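PDB 4J30: putative cytoplasmic protein from Salmonella enterica subsp. enterica serovar Typhimurium, which probably acts as a type VI secretion amidase effector of the Tae4 family, delivered into rival bacteria to cleave the peptide stems of their peptidoglycan. Local coordinates for residues Trp23-Lys28 with Ser62-Ala67. Residues are numbered along the deposited sequence; the frame is centred on the assembly and turned at random.
Sequences WLAFRK and SYVLNA
Ala25 directs its methyl toward the helix of 62-67, where CB lies 3.8 Å from Ala67 CB and 4.1 Å from Val64 CA. Two alanines facing each other leave little bulk between the backbones, which suits an axis separation of 8.4 Å at a crossing of 130°. To one side of this methyl pair, Val64 sends CG2 against Phe26, touching its CB at 3.8 Å and reaching the ring at its edge; the branched side chain lets CG2 also lie 3.7 Å from Phe26 N, beside the Ala25 methyl. On another flank lies Tyr63. With CG anti to the backbone N (chi1 -179°), its ring extends across to the first helix, and CE2 comes 3.1 Å from Ala25 O, which sits near the ring plane at the edge, where the C-H groups carry slight positive charge. Lys28 CB and CG pack obliquely against the ring's hydroxyl end, CB 3.5 Å from Tyr63 OH, and bends at chi2 and chi3 lead the amine away. Behind the second helix, Asn66, an amide that both donates and accepts, hydrogen-bonds through ND2 to Phe88 O and through OD1 to Ile72 N. Helix 19-28 thus lies between helix 57-67 and strand 138-143, whose Thr141 and Leu142 meet Phe26, while helix 93-103 packs on Leu65.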
loop_
_atom_site.group_PDB
_atom_site.type_symbol
_atom_site.label_atom_id
_atom_site.label_comp_id
_atom_site.label_asym_id
_atom_site.label_seq_id
_atom_site.Cartn_x
_atom_site.Cartn_y
_atom_site.Cartn_z
ATOM N N TRP A 23 25.187 5.571 31.024
ATOM C CA TRP A 23 25.687 6.268 29.845
ATOM C C TRP A 23 26.572 5.348 29.008
ATOM O O TRP A 23 26.511 5.349 27.768
ATOM C CB TRP A 23 26.459 7.526 30.272
ATOM C CG TRP A 23 26.667 8.538 29.161
ATOM C CD1 TRP A 23 27.806 8.727 28.419
ATOM C CD2 TRP A 23 25.710 9.483 28.669
ATOM N NE1 TRP A 23 27.616 9.741 27.507
ATOM C CE2 TRP A 23 26.341 10.224 27.642
ATOM C CE3 TRP A 23 24.380 9.790 29.008
ATOM C CZ2 TRP A 23 25.684 11.246 26.944
ATOM C CZ3 TRP A 23 23.733 10.811 28.316
ATOM C CH2 TRP A 23 24.387 11.519 27.293
ATOM N N LEU A 24 27.379 4.544 29.698
ATOM C CA LEU A 24 28.278 3.603 29.041
ATOM C C LEU A 24 27.468 2.506 28.345
ATOM O O LEU A 24 27.736 2.162 27.196
ATOM C CB LEU A 24 29.238 3.006 30.084
ATOM C CG LEU A 24 30.268 1.925 29.781
ATOM C CD1 LEU A 24 31.242 1.845 30.972
ATOM C CD2 LEU A 24 29.660 0.558 29.483
ATOM N N ALA A 25 26.496 1.950 29.062
ATOM C CA ALA A 25 25.640 0.900 28.528
ATOM C C ALA A 25 24.888 1.383 27.276
ATOM O O ALA A 25 24.874 0.691 26.263
ATOM C CB ALA A 25 24.662 0.415 29.595
ATOM N N PHE A 26 24.284 2.579 27.355
ATOM C CA PHE A 26 23.542 3.156 26.234
ATOM C C PHE A 26 24.370 3.227 24.950
ATOM O O PHE A 26 23.860 2.930 23.872
ATOM C CB PHE A 26 22.984 4.538 26.591
ATOM C CG PHE A 26 21.964 5.055 25.603
ATOM C CD1 PHE A 26 20.600 4.936 25.874
ATOM C CD2 PHE A 26 22.369 5.657 24.406
ATOM C CE1 PHE A 26 19.659 5.403 24.978
ATOM C CE2 PHE A 26 21.441 6.129 23.491
ATOM C CZ PHE A 26 20.078 6.008 23.777
ATOM N N ARG A 27 25.650 3.582 25.077
ATOM C CA ARG A 27 26.547 3.718 23.937
ATOM C C ARG A 27 26.720 2.423 23.156
ATOM O O ARG A 27 26.873 2.452 21.927
ATOM C CB ARG A 27 27.918 4.234 24.380
ATOM C CG ARG A 27 28.811 4.631 23.220
ATOM C CD ARG A 27 30.194 5.045 23.664
ATOM N NE ARG A 27 30.186 6.353 24.302
ATOM C CZ ARG A 27 30.446 6.567 25.586
ATOM N NH1 ARG A 27 30.742 5.559 26.397
ATOM N NH2 ARG A 27 30.428 7.798 26.049
ATOM N N LYS A 28 26.689 1.290 23.862
ATOM C CA LYS A 28 26.843 -0.021 23.232
ATOM C C LYS A 28 25.729 -0.272 22.211
ATOM O O LYS A 28 25.916 -0.992 21.235
ATOM C CB LYS A 28 26.856 -1.158 24.271
ATOM C CG LYS A 28 27.763 -0.959 25.517
ATOM C CD LYS A 28 29.196 -0.538 25.210
ATOM C CE LYS A 28 29.975 -1.589 24.429
ATOM N NZ LYS A 28 31.373 -1.084 24.193
ATOM N N SER A 62 15.913 -0.419 27.765
ATOM C CA SER A 62 15.881 -1.744 28.385
ATOM C C SER A 62 17.303 -2.303 28.542
ATOM O O SER A 62 17.658 -2.846 29.591
ATOM C CB SER A 62 15.037 -2.710 27.549
ATOM O OG SER A 62 13.699 -2.264 27.395
ATOM N N TYR A 63 18.113 -2.164 27.494
ATOM C CA TYR A 63 19.509 -2.598 27.544
ATOM C C TYR A 63 20.237 -1.953 28.728
ATOM O O TYR A 63 20.973 -2.628 29.442
ATOM C CB TYR A 63 20.230 -2.310 26.214
ATOM C CG TYR A 63 21.680 -2.758 26.181
ATOM C CD1 TYR A 63 22.029 -4.047 25.762
ATOM C CD2 TYR A 63 22.704 -1.891 26.559
ATOM C CE1 TYR A 63 23.368 -4.456 25.730
ATOM C CE2 TYR A 63 24.029 -2.281 26.527
ATOM C CZ TYR A 63 24.357 -3.560 26.119
ATOM O OH TYR A 63 25.679 -3.922 26.110
ATOM N N VAL A 64 20.021 -0.648 28.919
ATOM C CA VAL A 64 20.632 0.118 30.013
ATOM C C VAL A 64 20.269 -0.440 31.398
ATOM O O VAL A 64 21.141 -0.629 32.247
ATOM C CB VAL A 64 20.239 1.617 29.923
ATOM C CG1 VAL A 64 20.583 2.387 31.228
ATOM C CG2 VAL A 64 20.902 2.271 28.744
ATOM N N LEU A 65 18.983 -0.685 31.615
ATOM C CA LEU A 65 18.491 -1.202 32.887
ATOM C C LEU A 65 19.008 -2.615 33.129
ATOM O O LEU A 65 19.497 -2.939 34.216
ATOM C CB LEU A 65 16.957 -1.159 32.927
ATOM C CG LEU A 65 16.339 0.243 32.869
ATOM C CD1 LEU A 65 14.843 0.164 32.615
ATOM C CD2 LEU A 65 16.617 1.019 34.166
ATOM N N ASN A 66 18.920 -3.446 32.098
ATOM C CA ASN A 66 19.481 -4.795 32.161
ATOM C C ASN A 66 20.966 -4.816 32.465
ATOM O O ASN A 66 21.404 -5.619 33.272
ATOM C CB ASN A 66 19.159 -5.573 30.882
ATOM C CG ASN A 66 17.693 -5.923 30.798
ATOM O OD1 ASN A 66 17.069 -6.177 31.821
ATOM N ND2 ASN A 66 17.128 -5.921 29.585
ATOM N N ALA A 67 21.729 -3.921 31.845
ATOM C CA ALA A 67 23.199 -3.919 31.975
ATOM C C ALA A 67 23.699 -3.371 33.308
ATOM O O ALA A 67 24.777 -3.756 33.772
ATOM C CB ALA A 67 23.826 -3.132 30.829
#